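Local atomic coordinates of uncharacterized metal-dependent hydrolase (Pyrococcus furiosus, PDB entry 3ICJ), a protein that probably hydrolyses carbon-nitrogen bonds other than peptide bonds, as a zinc-dependent member of the amidohydrolase family. Residues Ala96-His101 with Gly473-Thr478; Leu107-Glu112 with Lys221-Ser226; Gly118-Glu123 with Gln144-Arg149; Arg128-Arg133 with Asp157-Pro162; His348-Lys353 with His373-Arg378. All coordinates share one frame; numbering follows the deposited sequence.

Contact 1: residues Ala96-His101 with Gly473-Thr478. With ZN (zinc ion), chain B.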
# COMPACT_ATOMS: atom_id res chain seq x y z
N ALA A 96 12.76 -0.75 -11.46
CA ALA A 96 12.37 -0.12 -10.22
C ALA A 96 11.27 -0.93 -9.53
O ALA A 96 10.53 -1.69 -10.18
CB ALA A 96 11.92 1.33 -10.45
N PHE A 97 11.20 -0.79 -8.21
CA PHE A 97 10.18 -1.48 -7.43
C PHE A 97 8.79 -0.96 -7.79
O PHE A 97 8.63 0.20 -8.18
CB PHE A 97 10.44 -1.34 -5.94
CG PHE A 97 11.66 -2.09 -5.47
CD1 PHE A 97 11.63 -3.47 -5.38
CD2 PHE A 97 12.84 -1.41 -5.16
CE1 PHE A 97 12.77 -4.19 -4.97
CE2 PHE A 97 13.98 -2.13 -4.72
CZ PHE A 97 13.94 -3.52 -4.64
N PHE A 98 7.82 -1.84 -7.67
CA PHE A 98 6.43 -1.54 -7.95
C PHE A 98 5.72 -2.07 -6.72
O PHE A 98 5.63 -3.28 -6.52
CB PHE A 98 6.00 -2.30 -9.22
CG PHE A 98 4.65 -1.89 -9.81
CD1 PHE A 98 4.52 -1.73 -11.18
CD2 PHE A 98 3.54 -1.63 -9.00
CE1 PHE A 98 3.29 -1.35 -11.75
CE2 PHE A 98 2.30 -1.25 -9.56
CZ PHE A 98 2.18 -1.10 -10.93
N ASP A 99 5.23 -1.15 -5.87
CA ASP A 99 4.45 -1.52 -4.69
C ASP A 99 2.97 -1.61 -5.08
O ASP A 99 2.31 -0.60 -5.35
CB ASP A 99 4.67 -0.47 -3.58
CG ASP A 99 4.14 -0.92 -2.21
OD1 ASP A 99 3.02 -1.45 -2.13
OD2 ASP A 99 4.82 -0.71 -1.19
N SER A 100 2.42 -2.83 -5.12
CA SER A 100 1.10 -2.99 -5.72
C SER A 100 -0.08 -2.58 -4.81
O SER A 100 -1.22 -2.59 -5.25
CB SER A 100 0.92 -4.40 -6.27
OG SER A 100 1.35 -5.37 -5.34
N HIS A 101 0.20 -2.23 -3.55
CA HIS A 101 -0.85 -1.84 -2.59
C HIS A 101 -0.32 -0.93 -1.49
O HIS A 101 0.34 -1.39 -0.56
CB HIS A 101 -1.46 -3.12 -1.95
CG HIS A 101 -2.60 -2.88 -1.02
ND1 HIS A 101 -3.82 -3.50 -1.18
CD2 HIS A 101 -2.71 -2.13 0.11
CE1 HIS A 101 -4.64 -3.13 -0.21
NE2 HIS A 101 -3.99 -2.30 0.59
N GLY A 473 5.88 -8.80 -10.95
CA GLY A 473 4.78 -9.48 -10.28
C GLY A 473 3.70 -8.47 -9.93
O GLY A 473 2.54 -8.59 -10.33
N SER A 474 4.13 -7.43 -9.22
CA SER A 474 3.29 -6.30 -8.89
C SER A 474 2.65 -5.62 -10.10
O SER A 474 1.46 -5.31 -10.08
CB SER A 474 4.11 -5.30 -8.10
OG SER A 474 4.23 -5.71 -6.75
N ALA A 475 3.43 -5.41 -11.16
CA ALA A 475 2.93 -4.83 -12.39
C ALA A 475 1.80 -5.65 -12.99
O ALA A 475 0.76 -5.10 -13.36
CB ALA A 475 4.06 -4.66 -13.41
N GLN A 476 1.98 -6.97 -13.05
CA GLN A 476 0.95 -7.87 -13.60
C GLN A 476 -0.31 -7.87 -12.77
O GLN A 476 -1.40 -7.92 -13.30
CB GLN A 476 1.47 -9.28 -13.78
CG GLN A 476 2.47 -9.35 -14.90
CD GLN A 476 2.35 -10.61 -15.69
OE1 GLN A 476 2.91 -11.65 -15.32
NE2 GLN A 476 1.63 -10.53 -16.81
N VAL A 477 -0.13 -7.77 -11.45
CA VAL A 477 -1.23 -7.76 -10.51
C VAL A 477 -2.04 -6.46 -10.64
O VAL A 477 -3.25 -6.46 -10.43
CB VAL A 477 -0.68 -8.07 -9.09
CG1 VAL A 477 -1.55 -7.54 -7.98
CG2 VAL A 477 -0.49 -9.58 -8.98
N THR A 478 -1.36 -5.39 -11.07
CA THR A 478 -1.96 -4.07 -11.30
C THR A 478 -2.31 -3.82 -12.80
O THR A 478 -2.54 -2.67 -13.20
CB THR A 478 -1.02 -2.97 -10.69
OG1 THR A 478 -0.53 -3.42 -9.40
CG2 THR A 478 -1.76 -1.65 -10.47
ZN ZN B . -4.66 -1.35 2.56
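Phe98 presses its ring against the last turn of helix 463-477. CB lies 3.7 Å from Ser474 CB, and CG lies near Ser474 CB and Ala475 N. With CG anti to the backbone N (chi1 -169°), the ring reaches along the helix: CD1 and CE1 run under Ala475, whose CA sits over the face, 3.9 Å from the Phe98 ring centroid, in a CH-pi contact. Beyond them CZ meets Thr478 CB at 3.7 Å, while CE2 approaches Thr478 OG1 obliquely. That hydroxyl turns back to its own helix and bonds to Ser474 O, which also receives Thr478 N from the other face of its plane.

Polar atoms lie beside the ring contact. Ser474 OG is 2.8 Å from Phe98 O and 3.2 Å from Ser100 OG; Leu469 O and Ser393 OG, respectively, are further hydrogen-bond partners of the two hydroxyls. One residue on from Ser100, His101 NE2 binds a zinc ion at 2.3 Å, together with His103, carboxylated Lys296 and Asp434. An apolar ring and a small buried hydroxyl network thus join the C-terminal helix to the strand carrying a metal ligand, with the zinc chemistry kept on the side away from the helix.

Contact 2: residues Leu107-Glu112 with Lys221-Ser226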
# COMPACT_ATOMS: atom_id res chain seq x y z
N LEU A 107 0.22 7.47 4.02
CA LEU A 107 1.68 7.47 4.16
C LEU A 107 2.20 8.89 4.35
O LEU A 107 3.00 9.14 5.23
CB LEU A 107 2.40 6.79 2.98
CG LEU A 107 3.95 6.90 2.92
CD1 LEU A 107 4.66 6.37 4.20
CD2 LEU A 107 4.51 6.21 1.67
N GLY A 108 1.71 9.83 3.53
CA GLY A 108 2.06 11.25 3.70
C GLY A 108 1.71 11.87 5.05
O GLY A 108 2.53 12.62 5.61
N MET A 109 0.50 11.57 5.55
CA MET A 109 0.04 12.01 6.87
C MET A 109 1.03 11.49 7.93
O MET A 109 1.43 12.24 8.83
CB MET A 109 -1.39 11.49 7.18
CG MET A 109 -2.53 11.94 6.23
SD MET A 109 -4.18 11.17 6.45
CE MET A 109 -5.02 11.50 4.91
N SER A 110 1.42 10.22 7.79
CA SER A 110 2.30 9.54 8.75
C SER A 110 3.70 10.13 8.82
O SER A 110 4.28 10.23 9.91
CB SER A 110 2.35 8.04 8.46
OG SER A 110 1.14 7.43 8.86
N LEU A 111 4.25 10.50 7.66
CA LEU A 111 5.56 11.17 7.59
C LEU A 111 5.57 12.57 8.23
O LEU A 111 6.59 13.00 8.77
CB LEU A 111 6.04 11.24 6.13
CG LEU A 111 6.27 9.88 5.46
CD1 LEU A 111 6.28 10.00 3.91
CD2 LEU A 111 7.51 9.19 5.99
N GLU A 112 4.43 13.27 8.15
CA GLU A 112 4.26 14.61 8.73
C GLU A 112 3.96 14.64 10.22
O GLU A 112 4.09 15.68 10.85
CB GLU A 112 3.10 15.34 8.04
CG GLU A 112 3.50 16.41 7.04
CD GLU A 112 3.59 15.88 5.64
OE1 GLU A 112 2.78 16.31 4.79
OE2 GLU A 112 4.47 15.02 5.37
N LYS A 221 -2.76 17.08 -1.46
CA LYS A 221 -1.67 17.24 -2.44
C LYS A 221 -0.32 17.15 -1.74
O LYS A 221 0.60 16.50 -2.22
CB LYS A 221 -1.78 18.58 -3.16
CG LYS A 221 -2.91 18.68 -4.19
CD LYS A 221 -2.98 20.08 -4.77
CE LYS A 221 -1.86 20.29 -5.78
NZ LYS A 221 -1.74 21.73 -6.17
N HIS A 222 -0.23 17.83 -0.60
CA HIS A 222 0.97 17.85 0.21
C HIS A 222 1.33 16.45 0.75
O HIS A 222 2.48 16.02 0.65
CB HIS A 222 0.82 18.86 1.34
CG HIS A 222 2.11 19.20 2.01
ND1 HIS A 222 2.67 18.41 2.99
CD2 HIS A 222 2.97 20.23 1.81
CE1 HIS A 222 3.81 18.95 3.39
NE2 HIS A 222 4.02 20.05 2.69
N TYR A 223 0.34 15.75 1.31
CA TYR A 223 0.53 14.36 1.77
C TYR A 223 1.03 13.45 0.66
O TYR A 223 1.98 12.69 0.85
CB TYR A 223 -0.78 13.79 2.37
CG TYR A 223 -1.20 14.50 3.66
CD1 TYR A 223 -0.24 14.99 4.54
CD2 TYR A 223 -2.54 14.69 3.98
CE1 TYR A 223 -0.59 15.64 5.72
CE2 TYR A 223 -2.91 15.34 5.17
CZ TYR A 223 -1.93 15.82 6.02
OH TYR A 223 -2.25 16.46 7.19
N ILE A 224 0.38 13.54 -0.49
CA ILE A 224 0.74 12.71 -1.61
C ILE A 224 2.15 13.02 -2.09
O ILE A 224 2.92 12.10 -2.36
CB ILE A 224 -0.31 12.82 -2.77
CG1 ILE A 224 -1.63 12.19 -2.31
CG2 ILE A 224 0.21 12.16 -4.04
CD1 ILE A 224 -2.86 12.61 -3.14
N GLU A 225 2.49 14.31 -2.18
CA GLU A 225 3.87 14.69 -2.54
C GLU A 225 4.95 14.24 -1.53
O GLU A 225 6.05 13.84 -1.96
CB GLU A 225 4.00 16.18 -2.81
CG GLU A 225 3.39 16.61 -4.15
CD GLU A 225 3.58 18.09 -4.46
OE1 GLU A 225 4.23 18.42 -5.48
OE2 GLU A 225 3.07 18.92 -3.68
N SER A 226 4.65 14.30 -0.24
CA SER A 226 5.57 13.76 0.79
C SER A 226 5.79 12.24 0.66
O SER A 226 6.94 11.79 0.77
CB SER A 226 5.11 14.06 2.22
OG SER A 226 4.90 15.45 2.41
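Glu112 spreads its two carboxylate oxygens over one side of helix 221-226. OE1 accepts from His222 ND1 at 2.8 Å, a His-carboxylate hydrogen bond bent to 134° at the hydrogen. The acceptor lies almost exactly in the imidazole plane, but the donor comes from above the carboxylate plane, the two planes standing 85° apart. The other oxygen, Glu112 OE2, lies 3.0 Å from Ser226 OG, which is equally near the backbone His222 O of its own helix. A bend at chi2 folds the glutamate chain so that it can address both residues. OE1 also comes to the edge of the Tyr223 ring, 3.3 Å from its CD1.

One face of the same tyrosine meets Met109. In the conformer given, one of two, Met109 CG stands 3.6 Å from the Tyr223 ring centroid, near the normal, in a CH-pi contact; the sulfur of this conformer is farther away and oblique, a Met-aromatic contact. The backbones come close at Gly108, whose CA is 3.2 Å from Tyr223 O, and glycine leaves room for this approach.

The short helical axes pass 7.4 Å apart at 84°, almost perpendicular. Helix 104-112, directly after metal-bearing strand 92-102, thereby lies across helix 217-233, whose other side packs on helix 246-257.

Contact 3: residues Gly118-Glu123 with Gln144-Arg149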
# COMPACT_ATOMS: atom_id res chain seq x y z
N GLY A 118 8.27 7.59 23.50
CA GLY A 118 9.30 7.72 24.53
C GLY A 118 9.35 9.05 25.27
O GLY A 118 10.34 9.34 25.95
N VAL A 119 8.30 9.86 25.14
CA VAL A 119 8.19 11.15 25.85
C VAL A 119 7.93 10.92 27.34
O VAL A 119 6.98 10.22 27.72
CB VAL A 119 7.08 12.05 25.24
CG1 VAL A 119 6.84 13.25 26.10
CG2 VAL A 119 7.46 12.52 23.86
N LYS A 120 8.76 11.52 28.19
CA LYS A 120 8.78 11.21 29.62
C LYS A 120 7.90 12.09 30.52
O LYS A 120 7.59 11.71 31.65
CB LYS A 120 10.22 11.19 30.14
CG LYS A 120 11.13 10.17 29.46
CD LYS A 120 10.64 8.74 29.66
CE LYS A 120 11.53 7.75 28.94
NZ LYS A 120 10.77 6.49 28.72
N SER A 121 7.51 13.27 30.02
CA SER A 121 6.69 14.19 30.82
C SER A 121 5.74 14.99 29.94
O SER A 121 5.98 15.15 28.75
CB SER A 121 7.57 15.13 31.67
OG SER A 121 8.16 16.17 30.89
N MET A 122 4.66 15.50 30.55
CA MET A 122 3.69 16.35 29.84
C MET A 122 4.32 17.64 29.29
O MET A 122 3.88 18.15 28.26
CB MET A 122 2.47 16.65 30.72
CG MET A 122 1.17 16.97 29.93
SD MET A 122 0.56 15.61 28.92
CE MET A 122 0.49 14.29 30.14
N GLU A 123 5.36 18.13 29.98
CA GLU A 123 6.15 19.29 29.57
C GLU A 123 6.84 19.04 28.23
O GLU A 123 6.78 19.90 27.34
CB GLU A 123 7.19 19.66 30.64
CG GLU A 123 6.63 20.27 31.95
CD GLU A 123 5.78 19.29 32.79
OE1 GLU A 123 6.11 18.08 32.86
OE2 GLU A 123 4.76 19.74 33.37
N GLN A 144 0.59 6.93 28.58
CA GLN A 144 0.35 7.55 29.90
C GLN A 144 1.25 7.01 31.02
O GLN A 144 1.46 7.69 32.02
CB GLN A 144 -1.13 7.48 30.30
CG GLN A 144 -1.62 6.09 30.73
CD GLN A 144 -2.06 5.20 29.58
OE1 GLN A 144 -1.97 5.57 28.39
NE2 GLN A 144 -2.54 4.02 29.92
N ASP A 145 1.78 5.80 30.84
CA ASP A 145 2.74 5.20 31.78
C ASP A 145 4.09 5.88 31.70
O ASP A 145 4.72 6.15 32.72
CB ASP A 145 2.90 3.70 31.52
CG ASP A 145 1.60 2.94 31.67
OD1 ASP A 145 0.78 3.30 32.54
OD2 ASP A 145 1.39 1.97 30.91
N GLU A 146 4.53 6.17 30.47
CA GLU A 146 5.77 6.91 30.22
C GLU A 146 5.66 8.38 30.63
O GLU A 146 6.63 8.99 31.08
CB GLU A 146 6.17 6.79 28.74
CG GLU A 146 6.48 5.37 28.27
CD GLU A 146 6.65 5.25 26.75
OE1 GLU A 146 6.11 6.08 26.00
OE2 GLU A 146 7.33 4.30 26.30
N LEU A 147 4.46 8.94 30.49
CA LEU A 147 4.16 10.33 30.85
C LEU A 147 3.99 10.57 32.35
O LEU A 147 4.30 11.65 32.85
CB LEU A 147 2.88 10.79 30.14
CG LEU A 147 2.93 11.09 28.65
CD1 LEU A 147 1.54 11.03 28.05
CD2 LEU A 147 3.58 12.44 28.40
N GLY A 148 3.48 9.56 33.07
CA GLY A 148 3.19 9.68 34.50
C GLY A 148 1.71 9.86 34.79
O GLY A 148 1.25 9.60 35.90
N ARG A 149 0.97 10.31 33.78
CA ARG A 149 -0.49 10.46 33.82
C ARG A 149 -1.04 10.56 32.40
O ARG A 149 -0.27 10.59 31.44
CB ARG A 149 -0.92 11.68 34.67
CG ARG A 149 -0.40 13.04 34.21
CD ARG A 149 -0.99 14.17 35.07
NE ARG A 149 -0.51 15.50 34.67
CZ ARG A 149 -1.07 16.25 33.72
NH1 ARG A 149 -2.11 15.81 33.02
NH2 ARG A 149 -0.55 17.44 33.44
O HOH W 1 2.41 18.17 34.15
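Segments 118-123 and 144-149 run in roughly the same direction where they touch, 24° apart end to end, and their nearest CA atoms, those of Ser121 and Leu147, are 4.6 Å apart. No direct hydrogen bond joins them. Lys120 CA instead offers a CA-H...O contact to Glu146 O at 3.4 Å. Helix 144-147 ends at Gly148, which has positive phi and whose N still bonds to Gln144 O, while Ser121 occupies the N-cap position of helix 122-130.

Leu147 fills the middle of the contact. Its CD2 branch rests 3.6 Å from Ser121 O and also touches Val119 CG1 and Met122 CE, crossing both side chains obliquely. These residues join a loop entering helix 122-130 to a short helix and the loop that follows it, beside the mixed sheet that includes parallel strands 114-115, 137-142 and 163-167: the first leads on from strand 114-115, the second follows strand 137-142. Leu125 of helix 122-130 extends the apolar cluster around Leu147.

Met122 is bent at chi2 and chi3 (63° and 53°), which brings CE back over one face of the Arg149 guanidinium while CG lies 3.9 Å from Arg149 NH2. The two side chains cross at about a right angle. Arg149 NH2 forms a salt bridge with Asp155, and a water that it holds at 3.1 Å donates in turn to Glu123 OE2. At the far end, Glu146 runs extended toward Gly118, its CB 3.7 Å from Val119 O; Lys120 NZ stays 4.7 Å from Glu146 OE2, probably near enough for a weak attraction, though the charged atoms are not in contact.

Contact 4: residues Arg128-Arg133 with Asp157-Pro162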
# COMPACT_ATOMS: atom_id res chain seq x y z
N ARG A 128 7.07 19.14 22.13
CA ARG A 128 7.19 18.42 20.86
C ARG A 128 6.01 18.72 19.94
O ARG A 128 6.20 18.88 18.73
CB ARG A 128 7.33 16.91 21.09
CG ARG A 128 8.64 16.51 21.76
CD ARG A 128 9.63 15.87 20.79
NE ARG A 128 9.39 14.44 20.67
CZ ARG A 128 9.91 13.51 21.48
NH1 ARG A 128 9.63 12.23 21.27
NH2 ARG A 128 10.71 13.85 22.49
N VAL A 129 4.81 18.83 20.51
CA VAL A 129 3.60 19.18 19.77
C VAL A 129 3.70 20.61 19.22
O VAL A 129 3.40 20.84 18.04
CB VAL A 129 2.30 18.96 20.61
CG1 VAL A 129 1.06 19.33 19.82
CG2 VAL A 129 2.17 17.52 21.02
N LYS A 130 4.17 21.54 20.05
CA LYS A 130 4.35 22.94 19.63
C LYS A 130 5.30 23.11 18.45
O LYS A 130 5.16 24.06 17.68
CB LYS A 130 4.84 23.81 20.80
CG LYS A 130 3.74 24.41 21.67
CD LYS A 130 4.35 25.16 22.85
CE LYS A 130 3.28 25.70 23.79
NZ LYS A 130 3.87 26.29 25.03
N LYS A 131 6.24 22.17 18.29
CA LYS A 131 7.20 22.19 17.18
C LYS A 131 6.65 21.60 15.87
O LYS A 131 7.40 21.43 14.91
CB LYS A 131 8.50 21.47 17.55
CG LYS A 131 9.41 22.23 18.48
CD LYS A 131 10.77 21.55 18.57
CE LYS A 131 11.84 22.49 19.09
NZ LYS A 131 11.68 22.75 20.55
N GLY A 132 5.35 21.29 15.82
CA GLY A 132 4.68 20.84 14.58
C GLY A 132 4.26 22.01 13.71
O GLY A 132 3.79 23.03 14.22
N ARG A 133 4.38 21.86 12.39
CA ARG A 133 4.12 22.97 11.47
C ARG A 133 2.62 23.19 11.24
O ARG A 133 2.13 24.31 11.36
CB ARG A 133 4.83 22.73 10.13
CG ARG A 133 5.92 23.74 9.83
CD ARG A 133 6.31 24.53 11.07
NE ARG A 133 7.42 23.92 11.79
CZ ARG A 133 8.57 23.56 11.22
NH1 ARG A 133 8.75 23.75 9.92
NH2 ARG A 133 9.52 23.01 11.95
N ASP A 157 -4.66 22.60 25.62
CA ASP A 157 -5.30 23.90 25.36
C ASP A 157 -4.32 25.08 25.42
O ASP A 157 -4.70 26.19 25.06
CB ASP A 157 -6.49 24.15 26.30
CG ASP A 157 -7.79 23.57 25.76
OD1 ASP A 157 -7.82 23.12 24.59
OD2 ASP A 157 -8.78 23.58 26.51
N VAL A 158 -3.09 24.84 25.87
CA VAL A 158 -2.03 25.87 25.82
C VAL A 158 -1.54 26.14 24.38
O VAL A 158 -0.99 27.21 24.09
CB VAL A 158 -0.83 25.59 26.80
CG1 VAL A 158 -1.30 25.49 28.25
CG2 VAL A 158 -0.04 24.36 26.38
N ILE A 159 -1.76 25.19 23.48
CA ILE A 159 -1.41 25.29 22.05
C ILE A 159 -2.58 25.92 21.28
O ILE A 159 -3.71 25.41 21.34
CB ILE A 159 -1.07 23.89 21.48
CG1 ILE A 159 0.11 23.29 22.25
CG2 ILE A 159 -0.79 23.95 19.97
CD1 ILE A 159 0.05 21.80 22.39
N ASP A 160 -2.33 27.00 20.54
CA ASP A 160 -3.44 27.77 19.94
C ASP A 160 -3.91 27.30 18.53
O ASP A 160 -4.51 28.08 17.77
CB ASP A 160 -3.17 29.28 19.99
CG ASP A 160 -2.06 29.74 19.06
OD1 ASP A 160 -1.34 28.88 18.48
OD2 ASP A 160 -1.90 30.97 18.90
N ARG A 161 -3.60 26.08 18.16
CA ARG A 161 -4.25 25.48 17.01
C ARG A 161 -4.73 24.07 17.23
O ARG A 161 -4.35 23.48 18.23
CB ARG A 161 -3.36 25.58 15.78
CG ARG A 161 -2.12 24.73 15.81
CD ARG A 161 -1.11 25.27 14.81
NE ARG A 161 0.18 25.53 15.43
CZ ARG A 161 1.32 24.98 15.04
NH1 ARG A 161 2.45 25.26 15.68
NH2 ARG A 161 1.35 24.18 14.00
N PRO A 162 -5.55 23.53 16.34
CA PRO A 162 -6.10 22.18 16.59
C PRO A 162 -5.01 21.12 16.70
O PRO A 162 -4.01 21.18 15.99
CB PRO A 162 -6.98 21.90 15.37
CG PRO A 162 -7.37 23.24 14.89
CD PRO A 162 -6.19 24.13 15.14
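Arg161, in the conformer given (one of two), grips a single backbone oxygen, Gly132 O, end-on with two nitrogens. Its NH2 donates at 2.7 Å to Gly132 O from above the carbonyl plane, with 146° at the hydrogen; NH1 donates to the same oxygen at 3.0 Å, nearly in line with the C=O bond. The acceptor stays near the guanidinium plane for both bonds. NH2 also donates to Gly134 O, so one arginine end gathers neighbouring carbonyls of the chain leaving helix 122-130. A bend at chi3 (126°) turns the arginine tip toward them in this conformer.

Outward from this grip the contact becomes apolar. Ile159 points its CB toward the helix and sends CD1 against Val129 CG1 at 3.7 Å, the two side chains meeting at about a right angle. Its CG1 lies 3.8 Å from Lys130 CG, in the aliphatic part of an extended lysine that continues past Val158. Ile137 of strand 137-142 touches Val129, Ile159 and Arg161 alike, placing the contact against the sheet between a helix end and the loop entering strand 163-167.

The partners of Arg161 in this conformer are carbonyl dipoles, so it probably secures the turn after the helix through neutral acceptors, and its charge may polarise the Gly132 peptide.

Contact 5: residues His348-Lys353 with His373-Arg378. With ZN (zinc ion), chain C.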
# COMPACT_ATOMS: atom_id res chain seq x y z
N HIS A 348 -10.18 -6.59 -0.54
CA HIS A 348 -9.48 -6.97 0.71
C HIS A 348 -10.15 -8.21 1.33
O HIS A 348 -11.33 -8.20 1.66
CB HIS A 348 -9.50 -5.74 1.67
CG HIS A 348 -9.25 -6.04 3.12
ND1 HIS A 348 -8.30 -5.36 3.85
CD2 HIS A 348 -9.87 -6.86 4.00
CE1 HIS A 348 -8.33 -5.77 5.11
NE2 HIS A 348 -9.27 -6.69 5.22
N ALA A 349 -9.39 -9.30 1.43
CA ALA A 349 -9.84 -10.51 2.11
C ALA A 349 -8.70 -11.12 2.91
O ALA A 349 -7.70 -11.57 2.34
CB ALA A 349 -10.38 -11.52 1.13
N ILE A 350 -8.86 -11.15 4.22
CA ILE A 350 -7.81 -11.61 5.14
C ILE A 350 -8.11 -13.00 5.69
O ILE A 350 -7.29 -13.92 5.56
CB ILE A 350 -7.51 -10.54 6.23
CG1 ILE A 350 -6.83 -9.34 5.56
CG2 ILE A 350 -6.68 -11.12 7.43
CD1 ILE A 350 -6.23 -8.27 6.53
N GLY A 351 -9.30 -13.15 6.27
CA GLY A 351 -9.72 -14.44 6.83
C GLY A 351 -10.03 -15.45 5.73
O GLY A 351 -10.35 -15.07 4.61
N ASP A 352 -9.94 -16.73 6.06
CA ASP A 352 -10.18 -17.79 5.05
C ASP A 352 -11.60 -17.76 4.47
O ASP A 352 -11.80 -18.06 3.28
CB ASP A 352 -9.83 -19.16 5.59
CG ASP A 352 -10.80 -19.65 6.64
OD1 ASP A 352 -10.92 -19.02 7.72
OD2 ASP A 352 -11.46 -20.67 6.40
N LYS A 353 -12.57 -17.37 5.29
CA LYS A 353 -13.95 -17.28 4.82
C LYS A 353 -14.17 -16.03 3.97
O LYS A 353 -14.95 -16.05 3.01
CB LYS A 353 -14.93 -17.33 5.99
CG LYS A 353 -16.41 -17.44 5.54
CD LYS A 353 -17.35 -17.49 6.70
CE LYS A 353 -18.79 -17.56 6.20
NZ LYS A 353 -19.73 -17.30 7.31
N HIS A 373 -4.13 -8.94 0.26
CA HIS A 373 -3.70 -9.72 1.45
C HIS A 373 -3.74 -11.23 1.26
O HIS A 373 -2.68 -11.87 1.31
CB HIS A 373 -4.38 -9.27 2.76
CG HIS A 373 -4.40 -7.78 2.93
ND1 HIS A 373 -3.26 -7.02 3.02
CD2 HIS A 373 -5.43 -6.90 2.96
CE1 HIS A 373 -3.57 -5.75 3.12
NE2 HIS A 373 -4.89 -5.64 3.09
N ALA A 374 -4.94 -11.78 1.05
CA ALA A 374 -5.18 -13.23 1.02
C ALA A 374 -4.40 -13.94 2.14
O ALA A 374 -3.71 -14.94 1.89
CB ALA A 374 -4.81 -13.81 -0.37
N SER A 375 -4.51 -13.42 3.36
CA SER A 375 -3.64 -13.79 4.47
C SER A 375 -3.77 -15.25 4.87
O SER A 375 -2.77 -15.93 5.10
CB SER A 375 -3.90 -12.89 5.68
OG SER A 375 -3.79 -11.53 5.31
N LEU A 376 -5.01 -15.74 4.94
CA LEU A 376 -5.25 -17.18 5.13
C LEU A 376 -5.88 -17.84 3.90
O LEU A 376 -7.00 -17.51 3.52
CB LEU A 376 -6.14 -17.42 6.36
CG LEU A 376 -5.70 -16.67 7.62
CD1 LEU A 376 -6.74 -16.78 8.72
CD2 LEU A 376 -4.36 -17.18 8.11
N VAL A 377 -5.13 -18.76 3.29
CA VAL A 377 -5.64 -19.51 2.14
C VAL A 377 -5.55 -21.01 2.44
O VAL A 377 -4.46 -21.54 2.73
CB VAL A 377 -4.88 -19.18 0.83
CG1 VAL A 377 -5.43 -20.02 -0.32
CG2 VAL A 377 -4.96 -17.69 0.51
N ARG A 378 -6.70 -21.67 2.40
CA ARG A 378 -6.75 -23.11 2.63
C ARG A 378 -6.30 -23.87 1.37
O ARG A 378 -6.42 -23.36 0.25
CB ARG A 378 -8.18 -23.54 3.02
CG ARG A 378 -8.80 -22.73 4.16
CD ARG A 378 -10.19 -23.26 4.57
NE ARG A 378 -11.11 -23.49 3.44
CZ ARG A 378 -12.11 -22.68 3.11
NH1 ARG A 378 -12.87 -22.97 2.07
NH2 ARG A 378 -12.36 -21.56 3.81
ZN ZN C . -6.68 -4.08 3.37
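Metal bonds tie the two segments together at one end. His348 ND1 binds a zinc ion at 2.1 Å and His373 NE2 binds the same ion at 2.4 Å; carboxylated Lys296 completes the protein ligands. The imidazoles form an offset T-shaped pair in which His373 turns its edge to the His348 ring face, with planes at 80°. Their remaining nitrogens have hydrogen-bond partners too: His348 NE2 with Gly301 O and His373 ND1 with Gln395 OE1. These second-shell bonds help fix the ring rotations.

Among the backbone interactions, Leu376 N donates to Ile350 O at 3.0 Å. Asp352 CA makes a CA-H...O contact with Leu376 O at 3.5 Å, and Ala349 pairs with His373 in a parallel bridge.

Packing fills the stretch between metal and charges. Ile350 CG1 lies 3.7 Å from His373 CB, its CD1 continues along the imidazole toward CD2, and its CG2 meets Ser375 OG at 3.6 Å.

Charge closes the other end. Arg378 NH2 forms a salt bridge with Asp352 OD2 at 2.9 Å, meeting the oxygen on its anti side; the carboxylate and guanidinium planes are 85° apart. The bend at chi3 (-49°) brings the guanidinium edge back to the aspartate. Ser311 OG also bonds to Asp352 OD2, and Asp356 and Asp380 share the arginine.

Two histidines at the C-terminal ends of successive parallel strands, with a carboxylated lysine bridging two zinc ions, are characteristic of the binuclear amidohydrolase barrel.

Contacts 1 and 5 are buried and each contributes to the zinc centre, contact 1 with His101, contact 5 with His348 and His373; they touch where His101 CE1 lies 4.2 Å from His373 NE2. Contact 1 relies on an aromatic ring and hydroxyls, whereas contact 5 joins its segments through a shared zinc ion and a salt bridge. Contact 2, partly buried, follows contact 1 from strand 92-102 into helix 104-112, with a carboxylate as its polar grip. Contacts 3 and 4 lie about 30 Å from the centre of the chain and share helix 122-130, at its start and its end. Each pairs an apolar centre with one arginine, which in contact 4 grasps a carbonyl and in contact 3 packs on a methionine and reaches a glutamate through water.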